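Local coordinates for protein metallo-beta-lactamase (Serratia marcescens, PDB 5B1U) that hydrolyses beta-lactam antibiotics with zinc in its active site, as a subclass B3 metallo-beta-lactamase, and is captured here with an opened carbapenem, at residues D4-Q9 and G42-G47; A90-G95 and P121-V126; P108-Q113 and H150-I155. All blocks are in the same frame, centred on the assembly; numbering follows the deposited sequence.

Contact 1: residues D4-Q9 and G42-G47. With HIW ((2R,4S)-2-[(1S,2R)-1-carboxy-2-hydroxypropyl]-4-[(2-{[(Z)-iminomethyl]amino}ethyl)sulfanyl]-3,4-dihydro-2H-pyrrole-5-ca rboxylic acid), chain V.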
ATOM      1  N   ASP A   4       9.033   2.058  14.368  1.00 23.86           N
ATOM      2  CA  ASP A   4       8.245   3.244  14.085  1.00 19.48           C
ATOM      3  C   ASP A   4       8.058   3.456  12.581  1.00 12.81           C
ATOM      4  O   ASP A   4       8.711   2.836  11.725  1.00 11.71           O
ATOM      5  CB  ASP A   4       8.862   4.483  14.740  1.00 23.15           C
ATOM      6  CG  ASP A   4       8.829   4.415  16.273  1.00 34.12           C
ATOM      7  OD1 ASP A   4       8.090   3.567  16.823  1.00 36.88           O
ATOM      8  OD2 ASP A   4       9.516   5.233  16.927  1.00 38.50           O
ATOM      9  N   TRP A   5       7.134   4.345  12.252  1.00 10.83           N
ATOM     10  CA  TRP A   5       6.729   4.527  10.871  1.00 10.62           C
ATOM     11  C   TRP A   5       7.858   5.031   9.985  1.00  8.33           C
ATOM     12  O   TRP A   5       7.802   4.890   8.764  1.00  8.59           O
ATOM     13  CB  TRP A   5       5.628   5.575  10.727  1.00 11.49           C
ATOM     14  CG  TRP A   5       4.301   5.243  11.229  1.00 13.63           C
ATOM     15  CD1 TRP A   5       3.851   4.037  11.571  1.00 12.43           C
ATOM     16  CD2 TRP A   5       3.177   6.149  11.354  1.00 12.92           C
ATOM     17  NE1 TRP A   5       2.539   4.114  11.972  1.00 12.72           N
ATOM     18  CE2 TRP A   5       2.107   5.398  11.842  1.00 13.14           C
ATOM     19  CE3 TRP A   5       3.011   7.529  11.179  1.00 14.43           C
ATOM     20  CZ2 TRP A   5       0.866   5.968  12.153  1.00 13.20           C
ATOM     21  CZ3 TRP A   5       1.761   8.096  11.469  1.00 15.92           C
ATOM     22  CH2 TRP A   5       0.699   7.294  11.882  1.00 16.04           C
ATOM     23  N   SER A   6       8.836   5.724  10.590  1.00  7.45           N
ATOM     24  CA  SER A   6       9.884   6.377   9.834  1.00  6.47           C
ATOM     25  C   SER A   6      11.221   5.661  10.044  1.00  6.15           C
ATOM     26  O   SER A   6      12.235   6.164   9.584  1.00  8.56           O
ATOM     27  CB  SER A   6      10.063   7.837  10.267  1.00  6.00           C
ATOM     28  OG  SER A   6       8.873   8.594  10.041  1.00  5.89           O
ATOM     29  N   SER A   7      11.209   4.533  10.758  1.00  7.18           N
ATOM     30  CA  SER A   7      12.454   3.882  11.169  1.00  7.40           C
ATOM     31  C   SER A   7      13.215   3.250  10.001  1.00  6.63           C
ATOM     32  O   SER A   7      12.639   2.662   9.097  1.00  5.81           O
ATOM     33  CB  SER A   7      12.202   2.834  12.240  1.00  9.01           C
ATOM     34  OG  SER A   7      11.382   1.774  11.794  1.00 11.23           O
ATOM     35  N   PRO A   8      14.537   3.298  10.052  1.00  6.99           N
ATOM     36  CA  PRO A   8      15.319   2.484   9.142  1.00  6.28           C
ATOM     37  C   PRO A   8      14.956   0.994   9.153  1.00  6.25           C
ATOM     38  O   PRO A   8      14.545   0.443  10.181  1.00  7.51           O
ATOM     39  CB  PRO A   8      16.768   2.768   9.612  1.00  7.86           C
ATOM     40  CG  PRO A   8      16.687   4.204  10.039  1.00  9.08           C
ATOM     41  CD  PRO A   8      15.391   4.240  10.808  1.00  8.76           C
ATOM     42  N   GLN A   9      15.111   0.340   8.002  1.00  4.85           N
ATOM     43  CA  GLN A   9      14.863  -1.073   7.852  1.00  5.04           C
ATOM     44  C   GLN A   9      15.695  -1.569   6.668  1.00  4.37           C
ATOM     45  O   GLN A   9      15.573  -1.035   5.547  1.00  4.36           O
ATOM     46  CB  GLN A   9      13.364  -1.299   7.567  1.00  5.97           C
ATOM     47  CG  GLN A   9      13.038  -2.713   7.107  1.00  7.75           C
ATOM     48  CD  GLN A   9      13.378  -3.718   8.150  1.00  9.63           C
ATOM     49  OE1 GLN A   9      12.938  -3.596   9.314  1.00 10.67           O
ATOM     50  NE2 GLN A   9      14.104  -4.776   7.744  1.00 10.30           N
ATOM     51  N   GLY A  42       5.137   5.612  -0.240  1.00  3.61           N
ATOM     52  CA  GLY A  42       6.276   6.432   0.129  1.00  4.00           C
ATOM     53  C   GLY A  42       6.670   6.401   1.585  1.00  3.52           C
ATOM     54  O   GLY A  42       7.671   6.995   1.962  1.00  3.56           O
ATOM     55  N   THR A  43       5.819   5.804   2.421  1.00  3.57           N
ATOM     56  CA  THR A  43       5.942   5.906   3.887  1.00  3.69           C
ATOM     57  C   THR A  43       5.764   7.359   4.292  1.00  3.84           C
ATOM     58  O   THR A  43       4.897   8.024   3.741  1.00  4.21           O
ATOM     59  CB  THR A  43       7.179   5.186   4.477  1.00  3.80           C
ATOM     60  OG1 THR A  43       8.340   6.026   4.455  1.00  3.84           O
ATOM     61  CG2 THR A  43       7.439   3.864   3.740  1.00  3.68           C
ATOM     62  N   THR A  44       6.346   7.724   5.417  1.00  4.00           N
ATOM     63  CA  THR A  44       6.176   9.064   5.959  1.00  5.07           C
ATOM     64  C   THR A  44       7.076  10.034   5.256  1.00  5.70           C
ATOM     65  O   THR A  44       7.998   9.665   4.535  1.00  4.80           O
ATOM     66  CB  THR A  44       6.494   9.082   7.469  1.00  5.47           C
ATOM     67  OG1 THR A  44       7.849   8.676   7.623  1.00  5.92           O
ATOM     68  CG2 THR A  44       5.610   8.173   8.247  1.00  5.76           C
ATOM     69  N   GLU A  45       6.897  11.322   5.551  1.00  7.41           N
ATOM     70  CA  GLU A  45       7.778  12.334   5.070  1.00  8.35           C
ATOM     71  C   GLU A  45       9.248  12.025   5.466  1.00  7.37           C
ATOM     72  O   GLU A  45      10.141  12.040   4.601  1.00  7.80           O
ATOM     73  CB  GLU A  45       7.322  13.688   5.615  1.00  9.74           C
ATOM     74  CG  GLU A  45       8.180  14.847   5.239  1.00 11.56           C
ATOM     75  CD  GLU A  45       7.643  16.166   5.834  1.00 12.51           C
ATOM     76  OE1 GLU A  45       6.539  16.196   6.460  1.00 17.64           O
ATOM     77  OE2 GLU A  45       8.225  17.172   5.468  1.00 18.61           O
ATOM     78  N   LYS A  46       9.474  11.724   6.759  1.00  8.38           N
ATOM     79  CA  LYS A  46      10.834  11.404   7.212  1.00  9.68           C
ATOM     80  C   LYS A  46      11.265  10.081   6.609  1.00  8.51           C
ATOM     81  O   LYS A  46      12.421   9.917   6.208  1.00 10.44           O
ATOM     82  CB  LYS A  46      10.925  11.322   8.727  1.00 11.24           C
ATOM     83  CG  LYS A  46      10.767  12.647   9.427  1.00 16.91           C
ATOM     84  CD  LYS A  46      11.184  12.561  10.893  1.00 21.27           C
ATOM     85  CE  LYS A  46      10.310  11.646  11.739  1.00 25.51           C
ATOM     86  NZ  LYS A  46       8.860  11.779  11.428  1.00 29.03           N
ATOM     87  N   GLY A  47      10.308   9.187   6.409  1.00  5.64           N
ATOM     88  CA  GLY A  47      10.609   7.863   5.843  1.00  5.57           C
ATOM     89  C   GLY A  47      11.073   7.908   4.391  1.00  5.07           C
ATOM     90  O   GLY A  47      11.711   6.955   3.919  1.00  5.41           O
TER
HETATM   91  O31 HIW V 321      -5.046   0.884   8.779  1.00  8.30           O
HETATM   92  C31 HIW V 321      -4.358   1.918   8.722  1.00  7.80           C
HETATM   93  O32 HIW V 321      -3.741   2.223   7.602  1.00  5.30           O
HETATM   94  C3  HIW V 321      -4.141   2.677   9.947  1.00  8.65           C
HETATM   95  N4  HIW V 321      -3.288   3.605  10.027  1.00  8.28           N
HETATM   96  C2  HIW V 321      -4.964   2.470  11.179  1.00 10.43           C
HETATM   97  C1  HIW V 321      -4.527   3.681  12.006  1.00 10.79           C
HETATM   98  C5  HIW V 321      -3.215   4.203  11.366  1.00  9.97           C
HETATM   99  C6  HIW V 321      -3.032   5.717  11.253  1.00 10.21           C
HETATM  100  C7  HIW V 321      -2.711   6.275  12.616  1.00 13.59           C
HETATM  101  O71 HIW V 321      -2.631   7.479  12.767  1.00 23.40           O
HETATM  102  O72 HIW V 321      -2.331   5.497  13.599  1.00 19.60           O
HETATM  103  C61 HIW V 321      -4.241   6.466  10.704  1.00 10.54           C
HETATM  104  O62 HIW V 321      -4.938   5.734   9.689  1.00  7.84           O
HETATM  105  C62 HIW V 321      -3.809   7.801  10.094  1.00 12.54           C
HETATM  106  S21 HIW V 321      -4.721   0.819  11.877  1.00 16.90           S
HETATM  107  C22 HIW V 321      -2.954   0.613  12.058  1.00 19.85           C
HETATM  108  C23 HIW V 321      -2.482  -0.843  12.132  1.00 22.88           C
HETATM  109  N24 HIW V 321      -3.192  -1.762  11.256  1.00 24.02           N
HETATM  110  C25 HIW V 321      -4.188  -2.528  11.697  1.00 23.48           C
HETATM  111  N26 HIW V 321      -4.728  -3.321  10.892  1.00 23.95           N
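Ser6 OG and Thr44 OG1 lie 2.6 Å apart in a short hydrogen bond that joins the N-terminal loop to the loop following strand 37-40; either hydroxyl could be the donor. Thr44 OG1 has a second partner, the backbone N of Gly47, which donates to it at 2.8 Å with an angle of 140° at the hydrogen. The hydroxyl can take this capping bond because it sits between the backbone N and the carbonyl carbon of its own residue (chi1 61°). The same rotation sets the methyl CG2 anti to Thr44's carbonyl carbon, beside the backbone N, where it rests 3.6 Å from Trp5 CB, the two side chains crossing at about a right angle. Lys46 folds its bent chain alongside Ser6 and offers NZ to Ser6 OG in a weak bond of 3.5 Å. Neighbouring polar atoms are also met: Asp4 O takes both Ser7 N and Ser7 OG from one face of its carbonyl plane within a type I turn, the hydroxyl at 2.9 Å, while Trp5 O is bonded to the Thr23 hydroxyl and Thr43 OG1 donates to Gly42 O. The Trp5 indole reaches the ligand, its CH2 edge 3.5 Å from HIW O71, and touches Asp76, a zinc ligand. Thr44 thus acts as a side-chain cap before helix 47-57, tied to an N-terminal loop whose tryptophan walls the dizinc site of this metallo-beta-lactamase.

Contact 2: residues A90-G95 and P121-V126; sequences ATVLAG and PGSAKV. With NA (sodium ion), chain J; SO4 (sulfate ion), chain T.
Val92 and Val126 face each other in a parallel bridge, their side chains on the same side of the sheet, with Val92 CB 4.2 Å from Val126 CG2. Both valines adopt the same rotamer, CG1 anti to the backbone N (chi1 179° in Val92), which leaves each CG2 beside its own N. Both touch Leu102 of helix 99-104. The backbone link is Val92 N to Lys125 O at 2.9 Å; beside it, Val126 CA-H points at Val92 O, CA to O 3.4 Å. Thr91 turns its methyl CG2 to within 3.6 Å of that same Lys125 O, while its OG1, anti to its own carbonyl carbon, lies 2.8 Å from a sodium ion that Gly89 O also binds. Lys125 has the backbone of a left-handed helix (phi 58°), and its chain crosses Thr91 at about a right angle, CD lying 3.8 Å from Ala90 O. Its last two torsions are away from staggered values, and NZ is only 3.1 Å from the sodium, an unlikely approach of two cations; the position of NZ, and with it a weak bond to Thr91 OG1, is doubtful. Lys125 N donates to O3 of a sulfate, probably from the crystallisation liquor, at 2.9 Å. This closes a beta-alpha-beta crossover: strand 91-95 leads through helix 99-104 to strand 126-129, an outermost strand, parallel to 91-95, in the seven-stranded sheet of the metallo-beta-lactamase fold.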
ATOM      1  N   ALA A  90       9.143  10.460 -11.105  1.00  4.98           N
ATOM      2  CA  ALA A  90       8.059   9.531 -11.428  1.00  4.45           C
ATOM      3  C   ALA A  90       6.699  10.221 -11.476  1.00  4.48           C
ATOM      4  O   ALA A  90       6.484  11.289 -10.895  1.00  3.65           O
ATOM      5  CB  ALA A  90       8.015   8.426 -10.381  1.00  4.64           C
ATOM      6  N   THR A  91       5.769   9.561 -12.150  1.00  4.23           N
ATOM      7  CA  THR A  91       4.358   9.899 -12.081  1.00  4.08           C
ATOM      8  C   THR A  91       3.730   9.127 -10.942  1.00  4.04           C
ATOM      9  O   THR A  91       4.016   7.935 -10.757  1.00  3.91           O
ATOM     10  CB  THR A  91       3.694   9.529 -13.418  1.00  4.60           C
ATOM     11  OG1 THR A  91       4.324  10.308 -14.446  1.00  6.17           O
ATOM     12  CG2 THR A  91       2.219   9.813 -13.393  1.00  4.73           C
ATOM     13  N   VAL A  92       2.892   9.819 -10.166  1.00  3.35           N
ATOM     14  CA  VAL A  92       2.171   9.229  -9.031  1.00  3.47           C
ATOM     15  C   VAL A  92       0.776   8.825  -9.489  1.00  3.32           C
ATOM     16  O   VAL A  92       0.056   9.642 -10.052  1.00  3.91           O
ATOM     17  CB  VAL A  92       2.064  10.256  -7.880  1.00  3.54           C
ATOM     18  CG1 VAL A  92       1.303   9.694  -6.698  1.00  3.77           C
ATOM     19  CG2 VAL A  92       3.460  10.715  -7.457  1.00  3.44           C
ATOM     20  N   LEU A  93       0.398   7.566  -9.230  1.00  3.33           N
ATOM     21  CA  LEU A  93      -0.904   7.069  -9.621  1.00  3.42           C
ATOM     22  C   LEU A  93      -1.702   6.729  -8.404  1.00  3.30           C
ATOM     23  O   LEU A  93      -1.194   6.062  -7.490  1.00  3.63           O
ATOM     24  CB  LEU A  93      -0.774   5.832 -10.525  1.00  3.95           C
ATOM     25  CG  LEU A  93       0.061   6.038 -11.793  1.00  4.55           C
ATOM     26  CD1 LEU A  93       0.154   4.761 -12.598  1.00  4.88           C
ATOM     27  CD2 LEU A  93      -0.487   7.153 -12.677  1.00  4.99           C
ATOM     28  N   ALA A  94      -2.978   7.056  -8.434  1.00  3.16           N
ATOM     29  CA  ALA A  94      -3.855   6.858  -7.286  1.00  2.95           C
ATOM     30  C   ALA A  94      -5.290   6.702  -7.709  1.00  3.02           C
ATOM     31  O   ALA A  94      -5.657   7.112  -8.798  1.00  3.33           O
ATOM     32  CB  ALA A  94      -3.700   8.052  -6.335  1.00  2.91           C
ATOM     33  N   GLY A  95      -6.123   6.216  -6.803  1.00  2.88           N
ATOM     34  CA  GLY A  95      -7.559   6.210  -7.037  1.00  2.93           C
ATOM     35  C   GLY A  95      -8.074   7.617  -7.218  1.00  3.28           C
ATOM     36  O   GLY A  95      -7.625   8.561  -6.565  1.00  3.32           O
ATOM     37  N   PRO A 121       3.087  16.389   2.959  1.00  5.26           N
ATOM     38  CA  PRO A 121       3.469  17.245   1.834  1.00  5.24           C
ATOM     39  C   PRO A 121       2.740  16.866   0.561  1.00  4.87           C
ATOM     40  O   PRO A 121       2.659  15.679   0.205  1.00  5.37           O
ATOM     41  CB  PRO A 121       4.968  17.000   1.713  1.00  5.99           C
ATOM     42  CG  PRO A 121       5.399  16.558   3.075  1.00  6.23           C
ATOM     43  CD  PRO A 121       4.262  15.780   3.623  1.00  6.43           C
ATOM     44  N   GLY A 122       2.168  17.859  -0.098  1.00  4.63           N
ATOM     45  CA  GLY A 122       1.552  17.640  -1.391  1.00  5.00           C
ATOM     46  C   GLY A 122       2.543  17.214  -2.451  1.00  5.17           C
ATOM     47  O   GLY A 122       3.692  17.694  -2.489  1.00  5.60           O
ATOM     48  N   SER A 123       2.087  16.318  -3.325  1.00  4.85           N
ATOM     49  CA  SER A 123       2.904  15.822  -4.433  0.50  4.70           C
ATOM     50  C   SER A 123       2.537  16.490  -5.770  1.00  5.09           C
ATOM     51  O   SER A 123       1.381  16.820  -6.032  1.00  5.57           O
ATOM     52  CB  SER A 123       2.758  14.290  -4.555  0.50  4.50           C
ATOM     53  OG  SER A 123       3.638  13.707  -5.518  0.50  4.38           O
ATOM     54  N   ALA A 124       3.517  16.543  -6.670  1.00  5.36           N
ATOM     55  CA  ALA A 124       3.297  16.842  -8.067  1.00  6.15           C
ATOM     56  C   ALA A 124       3.004  15.570  -8.845  1.00  5.78           C
ATOM     57  O   ALA A 124       3.233  14.480  -8.337  1.00  4.90           O
ATOM     58  CB  ALA A 124       4.558  17.491  -8.639  1.00  6.11           C
ATOM     59  N   LYS A 125       2.553  15.727 -10.092  1.00  6.01           N
ATOM     60  CA  LYS A 125       2.401  14.653 -11.090  1.00  6.35           C
ATOM     61  C   LYS A 125       1.499  13.525 -10.640  1.00  5.21           C
ATOM     62  O   LYS A 125       1.779  12.349 -10.916  1.00  6.62           O
ATOM     63  CB  LYS A 125       3.756  14.079 -11.499  1.00  8.82           C
ATOM     64  CG  LYS A 125       4.606  14.980 -12.359  1.00 15.35           C
ATOM     65  CD  LYS A 125       5.574  14.148 -13.220  1.00 16.03           C
ATOM     66  CE  LYS A 125       5.586  14.576 -14.686  1.00 24.45           C
ATOM     67  NZ  LYS A 125       5.353  13.426 -15.599  1.00 22.51           N
ATOM     68  N   VAL A 126       0.395  13.881  -9.982  1.00  4.67           N
ATOM     69  CA  VAL A 126      -0.563  12.899  -9.539  1.00  4.30           C
ATOM     70  C   VAL A 126      -1.639  12.696 -10.614  1.00  4.22           C
ATOM     71  O   VAL A 126      -2.203  13.658 -11.146  1.00  4.60           O
ATOM     72  CB  VAL A 126      -1.228  13.286  -8.211  1.00  4.60           C
ATOM     73  CG1 VAL A 126      -2.044  12.121  -7.706  1.00  4.71           C
ATOM     74  CG2 VAL A 126      -0.199  13.699  -7.193  1.00  4.63           C
TER
HETATM   75 NA    NA J 309       6.994  10.955 -14.879  1.00 19.79          NA
HETATM   76  S   SO4 T 319       1.351  18.303 -12.402  1.00 14.18           S
HETATM   77  O1  SO4 T 319       0.058  17.730 -12.012  1.00 14.52           O
HETATM   78  O2  SO4 T 319       0.994  19.713 -12.802  1.00 16.24           O
HETATM   79  O3  SO4 T 319       2.384  18.339 -11.346  1.00 13.00           O
HETATM   80  O4  SO4 T 319       1.929  17.586 -13.515  1.00 13.37           O

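Contact 3: residues P108-Q113 and H150-I155. With NA (sodium ion), chain E; ZN (zinc ion), chain B; HIW ((2R,4S)-2-[(1S,2R)-1-carboxy-2-hydroxypropyl]-4-[(2-{[(Z)-iminomethyl]amino}ethyl)sulfanyl]-3,4-dihydro-2H-pyrrole-5-ca rboxylic acid), chain V.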
ATOM      1  N   PRO A 108      -9.991  15.105   3.101  1.00  5.87           N
ATOM      2  CA  PRO A 108     -11.238  15.841   3.102  1.00  6.31           C
ATOM      3  C   PRO A 108     -12.211  15.362   4.149  1.00  6.45           C
ATOM      4  O   PRO A 108     -12.023  14.275   4.734  1.00  7.22           O
ATOM      5  CB  PRO A 108     -11.780  15.539   1.710  1.00  6.75           C
ATOM      6  CG  PRO A 108     -11.393  14.124   1.472  1.00  7.32           C
ATOM      7  CD  PRO A 108     -10.006  14.039   2.078  1.00  6.31           C
ATOM      8  N   LYS A 109     -13.291  16.112   4.290  1.00  6.23           N
ATOM      9  CA  LYS A 109     -14.278  15.838   5.314  1.00  8.13           C
ATOM     10  C   LYS A 109     -14.999  14.501   5.201  1.00  7.06           C
ATOM     11  O   LYS A 109     -15.508  13.989   6.225  1.00 10.55           O
ATOM     12  CB  LYS A 109     -15.252  16.997   5.405  1.00 10.04           C
ATOM     13  CG  LYS A 109     -16.132  17.199   4.195  1.00 13.75           C
ATOM     14  CD  LYS A 109     -16.935  18.486   4.399  1.00 16.93           C
ATOM     15  CE  LYS A 109     -17.564  18.957   3.119  1.00 23.39           C
ATOM     16  NZ  LYS A 109     -18.556  17.968   2.681  1.00 24.92           N
ATOM     17  N   SER A 110     -15.005  13.873   4.037  1.00  7.35           N
ATOM     18  CA  SER A 110     -15.583  12.559   3.892  1.00  8.37           C
ATOM     19  C   SER A 110     -14.784  11.477   4.610  1.00  7.12           C
ATOM     20  O   SER A 110     -15.250  10.348   4.721  1.00  8.14           O
ATOM     21  CB  SER A 110     -15.693  12.196   2.416  1.00  9.86           C
ATOM     22  OG  SER A 110     -14.527  12.564   1.737  1.00 14.91           O
ATOM     23  N   ASP A 111     -13.505  11.750   4.896  1.00  6.64           N
ATOM     24  CA  ASP A 111     -12.647  10.745   5.540  1.00  5.26           C
ATOM     25  C   ASP A 111     -13.108  10.548   6.994  1.00  5.41           C
ATOM     26  O   ASP A 111     -13.295  11.506   7.718  1.00  4.91           O
ATOM     27  CB  ASP A 111     -11.188  11.197   5.465  1.00  5.18           C
ATOM     28  CG  ASP A 111     -10.195  10.126   5.892  1.00  4.73           C
ATOM     29  OD1 ASP A 111     -10.343   9.544   6.983  1.00  4.37           O
ATOM     30  OD2 ASP A 111      -9.188   9.952   5.154  1.00  5.22           O
ATOM     31  N   PRO A 112     -13.375   9.302   7.404  1.00  5.01           N
ATOM     32  CA  PRO A 112     -13.806   9.056   8.787  1.00  4.79           C
ATOM     33  C   PRO A 112     -12.897   9.639   9.833  1.00  4.47           C
ATOM     34  O   PRO A 112     -13.337   9.951  10.926  1.00  4.99           O
ATOM     35  CB  PRO A 112     -13.810   7.529   8.875  1.00  5.10           C
ATOM     36  CG  PRO A 112     -14.160   7.083   7.483  1.00  5.15           C
ATOM     37  CD  PRO A 112     -13.404   8.061   6.612  1.00  5.31           C
ATOM     38  N   GLN A 113     -11.615   9.780   9.523  1.00  4.64           N
ATOM     39  CA  GLN A 113     -10.674  10.362  10.490  1.00  4.43           C
ATOM     40  C   GLN A 113     -10.539  11.865  10.386  1.00  4.74           C
ATOM     41  O   GLN A 113      -9.756  12.441  11.125  1.00  4.64           O
ATOM     42  CB  GLN A 113      -9.315   9.677  10.350  1.00  4.26           C
ATOM     43  CG  GLN A 113      -9.343   8.187  10.649  1.00  4.51           C
ATOM     44  CD  GLN A 113      -7.958   7.585  10.647  1.00  4.55           C
ATOM     45  OE1 GLN A 113      -7.207   7.741  11.615  1.00  5.55           O
ATOM     46  NE2 GLN A 113      -7.588   6.949   9.556  1.00  4.61           N
ATOM     47  N   HIS A 150     -11.517   2.814   3.996  1.00  3.80           N
ATOM     48  CA  HIS A 150     -10.590   3.559   4.839  1.00  3.68           C
ATOM     49  C   HIS A 150     -10.374   4.961   4.235  1.00  3.72           C
ATOM     50  O   HIS A 150     -10.219   5.939   4.971  1.00  3.92           O
ATOM     51  CB  HIS A 150      -9.306   2.734   5.023  1.00  3.48           C
ATOM     52  CG  HIS A 150      -8.274   3.372   5.889  1.00  3.37           C
ATOM     53  ND1 HIS A 150      -8.242   3.219   7.263  1.00  3.34           N
ATOM     54  CD2 HIS A 150      -7.105   3.970   5.553  1.00  3.30           C
ATOM     55  CE1 HIS A 150      -7.153   3.801   7.736  1.00  3.15           C
ATOM     56  NE2 HIS A 150      -6.498   4.337   6.722  1.00  3.14           N
ATOM     57  N   THR A 151     -10.311   5.024   2.906  1.00  3.24           N
ATOM     58  CA  THR A 151     -10.408   6.269   2.152  1.00  3.13           C
ATOM     59  C   THR A 151     -11.238   5.965   0.898  1.00  3.42           C
ATOM     60  O   THR A 151     -11.327   4.798   0.444  1.00  3.76           O
ATOM     61  CB  THR A 151      -9.035   6.822   1.692  1.00  3.04           C
ATOM     62  OG1 THR A 151      -8.456   5.934   0.729  1.00  2.88           O
ATOM     63  CG2 THR A 151      -8.056   7.083   2.837  1.00  3.00           C
ATOM     64  N   GLU A 152     -11.760   7.018   0.265  1.00  4.37           N
ATOM     65  CA  GLU A 152     -12.580   6.807  -0.905  1.00  5.13           C
ATOM     66  C   GLU A 152     -11.781   6.314  -2.101  1.00  4.29           C
ATOM     67  O   GLU A 152     -12.286   5.530  -2.911  1.00  4.20           O
ATOM     68  CB  GLU A 152     -13.315   8.085  -1.286  1.00  6.93           C
ATOM     69  CG  GLU A 152     -14.441   7.861  -2.255  1.00 11.87           C
ATOM     70  CD  GLU A 152     -15.299   9.103  -2.447  1.00 16.94           C
ATOM     71  OE1 GLU A 152     -15.118  10.101  -1.697  1.00 18.48           O
ATOM     72  OE2 GLU A 152     -16.234   9.007  -3.276  1.00 25.18           O
ATOM     73  N   GLY A 153     -10.533   6.748  -2.217  1.00  3.66           N
ATOM     74  CA  GLY A 153      -9.718   6.397  -3.376  1.00  3.52           C
ATOM     75  C   GLY A 153      -8.717   5.288  -3.134  1.00  3.17           C
ATOM     76  O   GLY A 153      -7.773   5.158  -3.911  1.00  3.12           O
ATOM     77  N   GLY A 154      -8.938   4.473  -2.105  1.00  2.99           N
ATOM     78  CA  GLY A 154      -7.958   3.411  -1.779  1.00  2.99           C
ATOM     79  C   GLY A 154      -7.810   2.423  -2.911  1.00  2.75           C
ATOM     80  O   GLY A 154      -8.813   1.997  -3.544  1.00  2.97           O
ATOM     81  N   ILE A 155      -6.567   2.058  -3.213  1.00  2.53           N
ATOM     82  CA  ILE A 155      -6.274   1.050  -4.232  1.00  2.71           C
ATOM     83  C   ILE A 155      -5.374  -0.020  -3.619  1.00  2.55           C
ATOM     84  O   ILE A 155      -4.364   0.283  -2.960  1.00  2.49           O
ATOM     85  CB  ILE A 155      -5.565   1.671  -5.469  1.00  2.92           C
ATOM     86  CG1 ILE A 155      -6.423   2.750  -6.123  1.00  3.14           C
ATOM     87  CG2 ILE A 155      -5.159   0.582  -6.448  1.00  2.99           C
ATOM     88  CD1 ILE A 155      -7.587   2.270  -6.919  1.00  3.71           C
TER
HETATM   89 NA    NA E 304      -4.916   5.264  -4.355  1.00 10.68          NA
HETATM   90 ZN    ZN B 301      -4.705   5.364   6.497  1.00  3.89          ZN
HETATM   91  O31 HIW V 321      -5.046   0.884   8.779  1.00  8.30           O
HETATM   92  C31 HIW V 321      -4.358   1.918   8.722  1.00  7.80           C
HETATM   93  O32 HIW V 321      -3.741   2.223   7.602  1.00  5.30           O
HETATM   94  C3  HIW V 321      -4.141   2.677   9.947  1.00  8.65           C
HETATM   95  N4  HIW V 321      -3.288   3.605  10.027  1.00  8.28           N
HETATM   96  C2  HIW V 321      -4.964   2.470  11.179  1.00 10.43           C
HETATM   97  C1  HIW V 321      -4.527   3.681  12.006  1.00 10.79           C
HETATM   98  C5  HIW V 321      -3.215   4.203  11.366  1.00  9.97           C
HETATM   99  C6  HIW V 321      -3.032   5.717  11.253  1.00 10.21           C
HETATM  100  C7  HIW V 321      -2.711   6.275  12.616  1.00 13.59           C
HETATM  101  O71 HIW V 321      -2.631   7.479  12.767  1.00 23.40           O
HETATM  102  O72 HIW V 321      -2.331   5.497  13.599  1.00 19.60           O
HETATM  103  C61 HIW V 321      -4.241   6.466  10.704  1.00 10.54           C
HETATM  104  O62 HIW V 321      -4.938   5.734   9.689  1.00  7.84           O
HETATM  105  C62 HIW V 321      -3.809   7.801  10.094  1.00 12.54           C
HETATM  106  S21 HIW V 321      -4.721   0.819  11.877  1.00 16.90           S
HETATM  107  C22 HIW V 321      -2.954   0.613  12.058  1.00 19.85           C
HETATM  108  C23 HIW V 321      -2.482  -0.843  12.132  1.00 22.88           C
HETATM  109  N24 HIW V 321      -3.192  -1.762  11.256  1.00 24.02           N
HETATM  110  C25 HIW V 321      -4.188  -2.528  11.697  1.00 23.48           C
HETATM  111  N26 HIW V 321      -4.728  -3.321  10.892  1.00 23.95           N
HETATM  112  O   HOH W   1      -9.667   6.953   7.460  1.00  4.69           O
HETATM  113  O   HOH W   2      -3.220   5.167   7.595  1.00  2.79           O
HETATM  114  O   HOH W   3      -4.215   7.328  -2.655  1.00  4.70           O
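His150 and Gln113 meet at the zinc site of the metallo-beta-lactamase fold, where an Asx turn, closed by Gln113 N donating to Asp111 OD1, packs against the metal-binding loop. The close-knit part is organised by one water. It donates to Asp111 OD1 and to His150 O, both at 2.7 Å, accepts from Gln113 NE2, and lies over the centre of one face of the His150 ring. Direct contacts are longer: Gln113 NE2 approaches His150 CE1 obliquely at 3.7 Å, and Asp111 OD2, already bonded to the zinc ligand His74, has the Thr151 methyl CG2 at 3.9 Å. With CG anti to the backbone N (chi1 -179°), His150 extends its ring to the zinc, which NE2 binds at 2.1 Å beside His72 and His74; with NE2 on the zinc and ND1 on Thr177 O, the ring's rotation is fixed. The other end of the contact is slack and solvent-facing: Ser110 OG and Glu152 OE1 come no nearer than 4.3 Å, without a bond. Back at the metal, Gln113 spends its two N-H groups differently, one on the water and the other on the ligand hydroxyl, NE2 to HIW O62 being 2.9 Å and nearly straight at 169°.

Contact 3 is the buried one, set at the metal centre and built on a shared water and zinc coordination. Contacts 1 and 2 are partly buried: contact 1 joins two loops chiefly through hydroxyls, whereas contact 2 pairs backbones at a sheet edge and adds apolar valines. Segments 108-113 and 121-126 both belong to the connection from helix 99-104 to strand 126-129, so contacts 2 and 3 interlace along the chain and touch where Ile155 CG1 packs on Gly95 N. Contact 1 meets contact 2 through Glu45 and Pro121. Contacts 1 and 3, about 8 Å apart at their nearest atoms, both touch the opened carbapenem, one with an indole edge, the other with an amide.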